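Local coordinates for protein calmodulin, putative (Toxoplasma gondii, PDB 6TJ6) that probably binds calcium through EF-hand loops and, in this assembly, packs against the chain of another protein, at residues E72-F77 with I124-F129; C35-T40 with Y67-E72; R7-F12 with M51-F56. All coordinates share one frame; numbering follows the deposited sequence.

Overall arrangement
The three contacts run from one EF-hand lobe to the other. Contact 3 (7-12 with 51-56) lies within the N-terminal lobe, beside its calcium loop: the side chain of Phe12 lies about 5 Å from that of the calcium-binding Asp16, although no metal is bound to this chain. Contact 2 sits between the lobes, its centre about 16 Å from that of contact 3 and about 12 Å from that of contact 1. It meets contact 3 where Cys35 SG lies 3.6 Å from Ala11 CB. With contact 1 it shares Glu72 and helix 69-78, and Leu73 CD2 packs 3.2 Å from Gly36 O. Contact 1 lies in the C-terminal lobe, its centre about 25 Å from that of contact 3.

Contact 1 (E72-F77 with I124-F129); sequences ELIKSF and IQYANF
Phe77 and Tyr126 meet in the C-terminal EF-hand pair, where helix 69-78, leading into one hand, packs against the start of helix 127-134, leading out of the next. Their rings lie almost parallel, planes 8° apart, but are slid so far that they barely overlap, with centroids 5.5 Å apart. Instead, each ring takes the other's CB over its face. Phe77 CB stands 3.7 Å from the centroid of the Tyr126 ring, and Tyr126 CB stands 3.8 Å from the centroid of the Phe77 ring, a reciprocal pair of CH-pi contacts made by side chains that run past each other in opposite directions. Tyr126 reaches this place with CG between its backbone N and carbonyl carbon (chi1 66°).

On the flank, Ile74 CG2 approaches the edge of the tyrosine ring near its plane, 3.9 Å from Tyr126 CE1. The other branch of Ile74, extended through CG1, carries CD1 to Ala127, where it lies 4.1 Å from Ala127 CB. Farther out along the phenylalanine, Phe77 CZ comes to 3.9 Å from Phe129 CE2 at the edge of the Phe129 ring, the two side chains crossing at about a right angle.

The second shell fixes the tyrosine by its polar end: its OH is hydrogen-bonded to Asp81 OD2, in a stretch whose sequence resembles an EF-hand calcium loop. Val88, on the short strand 88-89, touches both Phe77 and Tyr126, and Val130 adds apolar cover to Ile74 and Phe77. An apolar side chain on the chain of another protein also packs on Phe77. Within helix 69-78, Ser76 N and Ser76 OG, of the residue just before Phe77, both donate to Glu72 O, reaching it from opposite faces of its carbonyl plane.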
loop_
_atom_site.group_PDB
_atom_site.type_symbol
_atom_site.label_atom_id
_atom_site.label_comp_id
_atom_site.label_asym_id
_atom_site.label_seq_id
_atom_site.Cartn_x
_atom_site.Cartn_y
_atom_site.Cartn_z
ATOM N N GLU A 72 10.165 15.627 -19.763
ATOM C CA GLU A 72 11.498 15.758 -19.179
ATOM C C GLU A 72 12.272 14.443 -19.248
ATOM O O GLU A 72 13.483 14.442 -19.490
ATOM C CB GLU A 72 11.394 16.250 -17.732
ATOM C CG GLU A 72 10.775 17.636 -17.582
ATOM C CD GLU A 72 11.712 18.761 -17.992
ATOM O OE1 GLU A 72 12.886 18.479 -18.314
ATOM O OE2 GLU A 72 11.276 19.930 -17.985
ATOM N N LEU A 73 11.586 13.312 -19.064
ATOM C CA LEU A 73 12.256 12.015 -19.133
ATOM C C LEU A 73 12.671 11.683 -20.561
ATOM O O LEU A 73 13.788 11.204 -20.802
ATOM C CB LEU A 73 11.344 10.923 -18.571
ATOM C CG LEU A 73 11.483 10.562 -17.089
ATOM C CD1 LEU A 73 12.809 9.876 -16.820
ATOM C CD2 LEU A 73 11.343 11.792 -16.222
ATOM N N ILE A 74 11.775 11.915 -21.524
ATOM C CA ILE A 74 12.136 11.706 -22.924
ATOM C C ILE A 74 13.273 12.643 -23.319
ATOM O O ILE A 74 14.169 12.272 -24.089
ATOM C CB ILE A 74 10.896 11.879 -23.823
ATOM C CG1 ILE A 74 9.883 10.766 -23.543
ATOM C CG2 ILE A 74 11.283 11.877 -25.292
ATOM C CD1 ILE A 74 8.613 10.871 -24.363
ATOM N N LYS A 75 13.281 13.856 -22.756
ATOM C CA LYS A 75 14.346 14.815 -23.025
ATOM C C LYS A 75 15.676 14.343 -22.456
ATOM O O LYS A 75 16.727 14.532 -23.080
ATOM C CB LYS A 75 13.957 16.175 -22.438
ATOM C CG LYS A 75 14.798 17.346 -22.905
ATOM C CD LYS A 75 14.062 18.658 -22.664
ATOM C CE LYS A 75 14.596 19.400 -21.449
ATOM N NZ LYS A 75 15.851 20.138 -21.770
ATOM N N SER A 76 15.652 13.735 -21.268
ATOM C CA SER A 76 16.874 13.185 -20.691
ATOM C C SER A 76 17.387 12.003 -21.505
ATOM O O SER A 76 18.597 11.861 -21.710
ATOM C CB SER A 76 16.634 12.769 -19.239
ATOM O OG SER A 76 16.225 13.871 -18.449
ATOM N N PHE A 77 16.480 11.139 -21.969
ATOM C CA PHE A 77 16.895 10.006 -22.794
ATOM C C PHE A 77 17.484 10.469 -24.121
ATOM O O PHE A 77 18.454 9.881 -24.617
ATOM C CB PHE A 77 15.716 9.067 -23.041
ATOM C CG PHE A 77 15.566 7.988 -22.011
ATOM C CD1 PHE A 77 16.466 6.936 -21.948
ATOM C CD2 PHE A 77 14.510 8.012 -21.116
ATOM C CE1 PHE A 77 16.324 5.937 -21.004
ATOM C CE2 PHE A 77 14.361 7.018 -20.170
ATOM C CZ PHE A 77 15.269 5.978 -20.113
ATOM N N ILE A 124 16.368 0.799 -27.275
ATOM C CA ILE A 124 15.230 1.107 -26.416
ATOM C C ILE A 124 14.520 2.319 -26.996
ATOM O O ILE A 124 15.126 3.387 -27.129
ATOM C CB ILE A 124 15.655 1.381 -24.964
ATOM C CG1 ILE A 124 16.250 0.123 -24.326
ATOM C CG2 ILE A 124 14.471 1.892 -24.153
ATOM C CD1 ILE A 124 16.609 0.299 -22.865
ATOM N N GLN A 125 13.236 2.164 -27.316
ATOM C CA GLN A 125 12.472 3.264 -27.892
ATOM C C GLN A 125 12.299 4.436 -26.929
ATOM O O GLN A 125 11.824 5.495 -27.353
ATOM C CB GLN A 125 11.103 2.755 -28.352
ATOM C CG GLN A 125 11.154 1.577 -29.321
ATOM C CD GLN A 125 11.607 1.968 -30.718
ATOM O OE1 GLN A 125 12.736 2.413 -30.918
ATOM N NE2 GLN A 125 10.722 1.801 -31.693
ATOM N N TYR A 126 12.701 4.271 -25.667
ATOM C CA TYR A 126 12.537 5.193 -24.540
ATOM C C TYR A 126 11.267 6.046 -24.541
ATOM O O TYR A 126 10.651 6.208 -23.484
ATOM C CB TYR A 126 13.786 6.079 -24.375
ATOM C CG TYR A 126 14.134 7.087 -25.454
ATOM C CD1 TYR A 126 13.477 8.308 -25.539
ATOM C CD2 TYR A 126 15.187 6.852 -26.330
ATOM C CE1 TYR A 126 13.821 9.243 -26.500
ATOM C CE2 TYR A 126 15.539 7.784 -27.291
ATOM C CZ TYR A 126 14.851 8.976 -27.374
ATOM O OH TYR A 126 15.195 9.906 -28.329
ATOM N N ALA A 127 10.851 6.601 -25.681
ATOM C CA ALA A 127 9.563 7.288 -25.721
ATOM C C ALA A 127 8.432 6.322 -25.383
ATOM O O ALA A 127 7.669 6.537 -24.433
ATOM C CB ALA A 127 9.341 7.926 -27.092
ATOM N N ASN A 128 8.324 5.235 -26.154
ATOM C CA ASN A 128 7.376 4.173 -25.830
ATOM C C ASN A 128 7.614 3.638 -24.424
ATOM O O ASN A 128 6.662 3.329 -23.697
ATOM C CB ASN A 128 7.493 3.050 -26.862
ATOM C CG ASN A 128 6.318 2.095 -26.827
ATOM O OD1 ASN A 128 5.211 2.465 -26.439
ATOM N ND2 ASN A 128 6.553 0.855 -27.242
ATOM N N PHE A 129 8.880 3.546 -24.016
ATOM C CA PHE A 129 9.211 3.014 -22.698
ATOM C C PHE A 129 8.756 3.958 -21.589
ATOM O O PHE A 129 8.104 3.533 -20.627
ATOM C CB PHE A 129 10.717 2.747 -22.629
ATOM C CG PHE A 129 11.241 2.526 -21.243
ATOM C CD1 PHE A 129 10.872 1.409 -20.511
ATOM C CD2 PHE A 129 12.135 3.425 -20.684
ATOM C CE1 PHE A 129 11.371 1.204 -19.235
ATOM C CE2 PHE A 129 12.636 3.226 -19.412
ATOM C CZ PHE A 129 12.254 2.114 -18.686
#

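Contact 2 (C35-T40 with Y67-E72); sequences CGVSPT and YNPEEE
Tyr67 and Pro69, at the junction between the two EF-hand lobes, pack against Gly36, Val37 and Ser38 in the loop that follows helix 26-34. The polar tie across the contact is a single nearly straight hydrogen bond, in which Ser38 N donates to Tyr67 OH over 3.2 Å with an N-H...O angle of 165°. The tyrosine hydroxyl thus binds loop backbone. Tyr67 extends its ring along the loop, past Gly36 and Val37, because a chi1 of -175° turns CG away from the backbone N.

The ring is covered on both faces, across the contact by Val37 and from its own segment by the Glu72 methylene CG. Val37 CG1 lies over one face, 4.2 Å above the plane and toward the rim, while the second branch of Val37 places CG2 4.0 Å from Tyr67 CD1. Glu72, in the first turn of helix 69-78, lays its CG over the opposite face. Leu64, the last residue of helix 53-64, packs on both Val37 and Pro69, and Leu134 also touches Pro69, so that this junction joins elements of both lobes.

Close backbone approach makes up the rest. Gly36 has a positive phi of 85°, and its O lies at the edge of the tyrosine ring, 3.7 Å from Tyr67 CE1. The same carbonyl oxygen borders Pro69 CB, while Cys35 O approaches Pro69 CG at 3.9 Å.

Helix 69-78 begins right at this proline. Asn68 occupies its N-cap position, and Asn68 OD1 accepts a weak, bent capping bond from Glu70 N at 3.5 Å.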
loop_
_atom_site.group_PDB
_atom_site.type_symbol
_atom_site.label_atom_id
_atom_site.label_comp_id
_atom_site.label_asym_id
_atom_site.label_seq_id
_atom_site.Cartn_x
_atom_site.Cartn_y
_atom_site.Cartn_z
ATOM N N CYS A 35 7.994 9.571 -8.919
ATOM C CA CYS A 35 6.948 10.071 -9.799
ATOM C C CYS A 35 7.504 10.669 -11.085
ATOM O O CYS A 35 6.754 11.305 -11.835
ATOM C CB CYS A 35 6.090 11.100 -9.061
ATOM S SG CYS A 35 5.276 10.439 -7.584
ATOM N N GLY A 36 8.795 10.482 -11.352
ATOM C CA GLY A 36 9.416 10.990 -12.556
ATOM C C GLY A 36 9.899 12.420 -12.487
ATOM O O GLY A 36 10.159 13.017 -13.537
ATOM N N VAL A 37 10.029 12.993 -11.294
ATOM C CA VAL A 37 10.480 14.369 -11.128
ATOM C C VAL A 37 11.923 14.366 -10.647
ATOM O O VAL A 37 12.257 13.712 -9.651
ATOM C CB VAL A 37 9.575 15.138 -10.148
ATOM C CG1 VAL A 37 10.138 16.527 -9.893
ATOM C CG2 VAL A 37 8.158 15.227 -10.699
ATOM N N SER A 38 12.783 15.091 -11.360
ATOM C CA SER A 38 14.158 15.311 -10.935
ATOM C C SER A 38 14.278 16.712 -10.350
ATOM O O SER A 38 14.493 17.675 -11.096
ATOM C CB SER A 38 15.132 15.144 -12.102
ATOM O OG SER A 38 15.007 13.869 -12.701
ATOM N N PRO A 39 14.138 16.872 -9.036
ATOM C CA PRO A 39 14.233 18.213 -8.451
ATOM C C PRO A 39 15.627 18.794 -8.614
ATOM O O PRO A 39 16.629 18.075 -8.630
ATOM C CB PRO A 39 13.895 17.982 -6.973
ATOM C CG PRO A 39 14.237 16.550 -6.729
ATOM C CD PRO A 39 13.920 15.835 -8.012
ATOM N N THR A 40 15.678 20.116 -8.753
ATOM C CA THR A 40 16.948 20.810 -8.840
ATOM C C THR A 40 17.674 20.737 -7.498
ATOM O O THR A 40 17.053 20.508 -6.458
ATOM C CB THR A 40 16.735 22.267 -9.244
ATOM O OG1 THR A 40 16.069 22.967 -8.185
ATOM C CG2 THR A 40 15.897 22.352 -10.514
ATOM N N TYR A 67 6.248 21.299 -14.529
ATOM C CA TYR A 67 7.210 20.252 -14.862
ATOM C C TYR A 67 6.438 19.038 -15.352
ATOM O O TYR A 67 5.676 18.442 -14.584
ATOM C CB TYR A 67 8.062 19.902 -13.635
ATOM C CG TYR A 67 9.188 18.906 -13.850
ATOM C CD1 TYR A 67 8.938 17.539 -13.898
ATOM C CD2 TYR A 67 10.504 19.334 -13.951
ATOM C CE1 TYR A 67 9.967 16.632 -14.074
ATOM C CE2 TYR A 67 11.537 18.436 -14.125
ATOM C CZ TYR A 67 11.264 17.087 -14.185
ATOM O OH TYR A 67 12.290 16.192 -14.358
ATOM N N ASN A 68 6.625 18.675 -16.621
ATOM C CA ASN A 68 5.951 17.513 -17.181
ATOM C C ASN A 68 6.893 16.320 -17.142
ATOM O O ASN A 68 7.885 16.303 -17.887
ATOM C CB ASN A 68 5.491 17.787 -18.612
ATOM C CG ASN A 68 4.649 16.657 -19.184
ATOM O OD1 ASN A 68 4.363 15.669 -18.506
ATOM N ND2 ASN A 68 4.238 16.807 -20.437
ATOM N N PRO A 69 6.630 15.310 -16.306
ATOM C CA PRO A 69 7.559 14.167 -16.214
ATOM C C PRO A 69 7.827 13.465 -17.534
ATOM O O PRO A 69 8.984 13.142 -17.830
ATOM C CB PRO A 69 6.853 13.242 -15.212
ATOM C CG PRO A 69 6.043 14.156 -14.369
ATOM C CD PRO A 69 5.561 15.237 -15.297
ATOM N N GLU A 70 6.790 13.209 -18.332
ATOM C CA GLU A 70 6.977 12.484 -19.587
ATOM C C GLU A 70 7.974 13.198 -20.492
ATOM O O GLU A 70 8.934 12.590 -20.988
ATOM C CB GLU A 70 5.629 12.319 -20.291
ATOM C CG GLU A 70 5.704 11.604 -21.628
ATOM C CD GLU A 70 4.339 11.405 -22.262
ATOM O OE1 GLU A 70 3.690 12.412 -22.616
ATOM O OE2 GLU A 70 3.912 10.240 -22.399
ATOM N N GLU A 71 7.768 14.498 -20.703
ATOM C CA GLU A 71 8.619 15.239 -21.625
ATOM C C GLU A 71 10.029 15.401 -21.073
ATOM O O GLU A 71 11.002 15.301 -21.826
ATOM C CB GLU A 71 7.989 16.596 -21.934
ATOM C CG GLU A 71 6.632 16.477 -22.613
ATOM C CD GLU A 71 5.983 17.818 -22.903
ATOM O OE1 GLU A 71 4.969 17.838 -23.633
ATOM O OE2 GLU A 71 6.479 18.849 -22.403
ATOM N N GLU A 72 10.165 15.627 -19.763
ATOM C CA GLU A 72 11.498 15.758 -19.179
ATOM C C GLU A 72 12.272 14.443 -19.248
ATOM O O GLU A 72 13.483 14.442 -19.490
ATOM C CB GLU A 72 11.394 16.250 -17.732
ATOM C CG GLU A 72 10.775 17.636 -17.582
ATOM C CD GLU A 72 11.712 18.761 -17.992
ATOM O OE1 GLU A 72 12.886 18.479 -18.314
ATOM O OE2 GLU A 72 11.276 19.930 -17.985
#

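Contact 3 (R7-F12 with M51-F56); sequences RVREAF and MAWPDF
Val8, Arg9 and Phe12 on helix 7-15 form a largely apolar contact with Trp53 and Phe56 at the start of helix 53-64, and no hydrogen bond crosses between the two segments. Phe12 is central. Trp53 CA lies over one face of its ring, 4.0 Å from the centroid, a CH-pi contact. The edge of the indole also points toward the Phe12 face in an offset edge-to-face pair, with planes at 71°. Phe56 completes an aromatic cluster, its CB 3.6 Å from Phe12 CD1, with the two rings oblique to each other. A chi1 of -169° swings the Phe12 ring across to the strand-helix junction, where Met51 O sits at the ring edge, 3.6 Å from Phe12 CE1.

The arrangement is that of an N-terminal EF-hand pair: the helix entering the first hand meets the helix leaving what is, by its topology, the second. Strand 50-52 pairs with strand 22-24, whose Ile23 touches Phe12. The side chain of Ala52 is about 4 Å from that of Glu22, a residue of the calcium site, which has no metal bound in this chain.

Val8 CG1 packs 3.6 Å from Phe56 CE2 beside the cluster. On the outer side, Arg9 crosses the indole with its guanidinium tilted 43° from the ring plane, so that Trp53 CZ2 stands over the guanidinium centre, 3.5 Å from Arg9 CZ. Arg9 NH1 and Trp53 NE1 are close neighbours, but both are donors and form no bond. At the N-cap of helix 53-64, Ala52 N donates its hydrogen to Asp55 OD2 on the anti side of the carboxylate, over 3.0 Å.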
loop_
_atom_site.group_PDB
_atom_site.type_symbol
_atom_site.label_atom_id
_atom_site.label_comp_id
_atom_site.label_asym_id
_atom_site.label_seq_id
_atom_site.Cartn_x
_atom_site.Cartn_y
_atom_site.Cartn_z
ATOM N N ARG A 7 -1.011 8.528 -8.614
ATOM C CA ARG A 7 0.412 8.217 -8.514
ATOM C C ARG A 7 1.067 8.893 -7.311
ATOM O O ARG A 7 1.887 8.274 -6.622
ATOM C CB ARG A 7 1.116 8.610 -9.814
ATOM C CG ARG A 7 2.555 8.139 -9.912
ATOM C CD ARG A 7 3.115 8.313 -11.321
ATOM N NE ARG A 7 2.609 7.306 -12.252
ATOM C CZ ARG A 7 3.066 6.060 -12.321
ATOM N NH1 ARG A 7 4.034 5.661 -11.507
ATOM N NH2 ARG A 7 2.553 5.208 -13.196
ATOM N N VAL A 8 0.723 10.153 -7.035
ATOM C CA VAL A 8 1.394 10.889 -5.963
ATOM C C VAL A 8 1.020 10.316 -4.599
ATOM O O VAL A 8 1.883 10.096 -3.735
ATOM C CB VAL A 8 1.061 12.390 -6.059
ATOM C CG1 VAL A 8 1.506 13.123 -4.806
ATOM C CG2 VAL A 8 1.707 13.001 -7.297
ATOM N N ARG A 9 -0.277 10.076 -4.382
ATOM C CA ARG A 9 -0.729 9.504 -3.117
ATOM C C ARG A 9 -0.126 8.124 -2.891
ATOM O O ARG A 9 0.317 7.798 -1.778
ATOM C CB ARG A 9 -2.260 9.442 -3.101
ATOM C CG ARG A 9 -2.862 8.867 -1.830
ATOM C CD ARG A 9 -4.371 9.088 -1.775
ATOM N NE ARG A 9 -4.742 10.137 -0.826
ATOM C CZ ARG A 9 -5.317 11.286 -1.162
ATOM N NH1 ARG A 9 -5.615 12.179 -0.227
ATOM N NH2 ARG A 9 -5.606 11.541 -2.432
ATOM N N GLU A 10 -0.083 7.304 -3.943
ATOM C CA GLU A 10 0.534 5.989 -3.829
ATOM C C GLU A 10 2.022 6.098 -3.527
ATOM O O GLU A 10 2.558 5.302 -2.754
ATOM C CB GLU A 10 0.310 5.188 -5.109
ATOM C CG GLU A 10 0.713 3.734 -4.983
ATOM C CD GLU A 10 0.720 3.020 -6.313
ATOM O OE1 GLU A 10 1.540 3.385 -7.181
ATOM O OE2 GLU A 10 -0.102 2.098 -6.492
ATOM N N ALA A 11 2.708 7.072 -4.130
ATOM C CA ALA A 11 4.129 7.247 -3.845
ATOM C C ALA A 11 4.354 7.606 -2.384
ATOM O O ALA A 11 5.279 7.086 -1.740
ATOM C CB ALA A 11 4.720 8.319 -4.761
ATOM N N PHE A 12 3.512 8.490 -1.842
ATOM C CA PHE A 12 3.598 8.796 -0.417
ATOM C C PHE A 12 3.423 7.532 0.418
ATOM O O PHE A 12 4.225 7.251 1.317
ATOM C CB PHE A 12 2.558 9.847 -0.022
ATOM C CG PHE A 12 2.765 10.401 1.363
ATOM C CD1 PHE A 12 3.630 11.463 1.572
ATOM C CD2 PHE A 12 2.111 9.850 2.456
ATOM C CE1 PHE A 12 3.836 11.971 2.843
ATOM C CE2 PHE A 12 2.310 10.353 3.734
ATOM C CZ PHE A 12 3.175 11.416 3.927
ATOM N N MET A 51 7.822 15.633 5.628
ATOM C CA MET A 51 6.547 16.031 5.045
ATOM C C MET A 51 5.466 15.038 5.444
ATOM O O MET A 51 5.648 13.825 5.297
ATOM C CB MET A 51 6.623 16.102 3.515
ATOM C CG MET A 51 7.353 17.300 2.942
ATOM S SD MET A 51 7.054 17.399 1.164
ATOM C CE MET A 51 8.271 18.607 0.661
ATOM N N ALA A 52 4.348 15.555 5.942
ATOM C CA ALA A 52 3.121 14.780 5.997
ATOM C C ALA A 52 2.425 14.853 4.638
ATOM O O ALA A 52 2.873 15.550 3.723
ATOM C CB ALA A 52 2.221 15.286 7.125
ATOM N N TRP A 53 1.316 14.126 4.493
ATOM C CA TRP A 53 0.630 14.070 3.201
ATOM C C TRP A 53 0.223 15.432 2.649
ATOM O O TRP A 53 0.428 15.664 1.448
ATOM C CB TRP A 53 -0.601 13.157 3.281
ATOM C CG TRP A 53 -1.523 13.358 2.108
ATOM C CD1 TRP A 53 -2.790 13.873 2.130
ATOM C CD2 TRP A 53 -1.228 13.082 0.732
ATOM N NE1 TRP A 53 -3.306 13.914 0.855
ATOM C CE2 TRP A 53 -2.367 13.435 -0.021
ATOM C CE3 TRP A 53 -0.113 12.561 0.065
ATOM C CZ2 TRP A 53 -2.424 13.282 -1.407
ATOM C CZ3 TRP A 53 -0.170 12.414 -1.311
ATOM C CH2 TRP A 53 -1.317 12.774 -2.032
ATOM N N PRO A 54 -0.376 16.348 3.423
ATOM C CA PRO A 54 -0.700 17.663 2.840
ATOM C C PRO A 54 0.511 18.365 2.250
ATOM O O PRO A 54 0.441 18.888 1.127
ATOM C CB PRO A 54 -1.290 18.432 4.030
ATOM C CG PRO A 54 -1.853 17.370 4.912
ATOM C CD PRO A 54 -0.884 16.230 4.804
ATOM N N ASP A 55 1.635 18.359 2.975
ATOM C CA ASP A 55 2.862 18.974 2.476
ATOM C C ASP A 55 3.303 18.342 1.162
ATOM O O ASP A 55 3.630 19.049 0.202
ATOM C CB ASP A 55 3.976 18.848 3.520
ATOM C CG ASP A 55 3.528 19.258 4.904
ATOM O OD1 ASP A 55 2.863 20.306 5.030
ATOM O OD2 ASP A 55 3.838 18.524 5.868
ATOM N N PHE A 56 3.326 17.006 1.107
ATOM C CA PHE A 56 3.824 16.318 -0.081
ATOM C C PHE A 56 2.906 16.540 -1.275
ATOM O O PHE A 56 3.380 16.780 -2.394
ATOM C CB PHE A 56 3.979 14.824 0.209
ATOM C CG PHE A 56 4.559 14.034 -0.933
ATOM C CD1 PHE A 56 5.904 14.151 -1.262
ATOM C CD2 PHE A 56 3.767 13.154 -1.659
ATOM C CE1 PHE A 56 6.452 13.421 -2.303
ATOM C CE2 PHE A 56 4.305 12.418 -2.703
ATOM C CZ PHE A 56 5.654 12.552 -3.027
#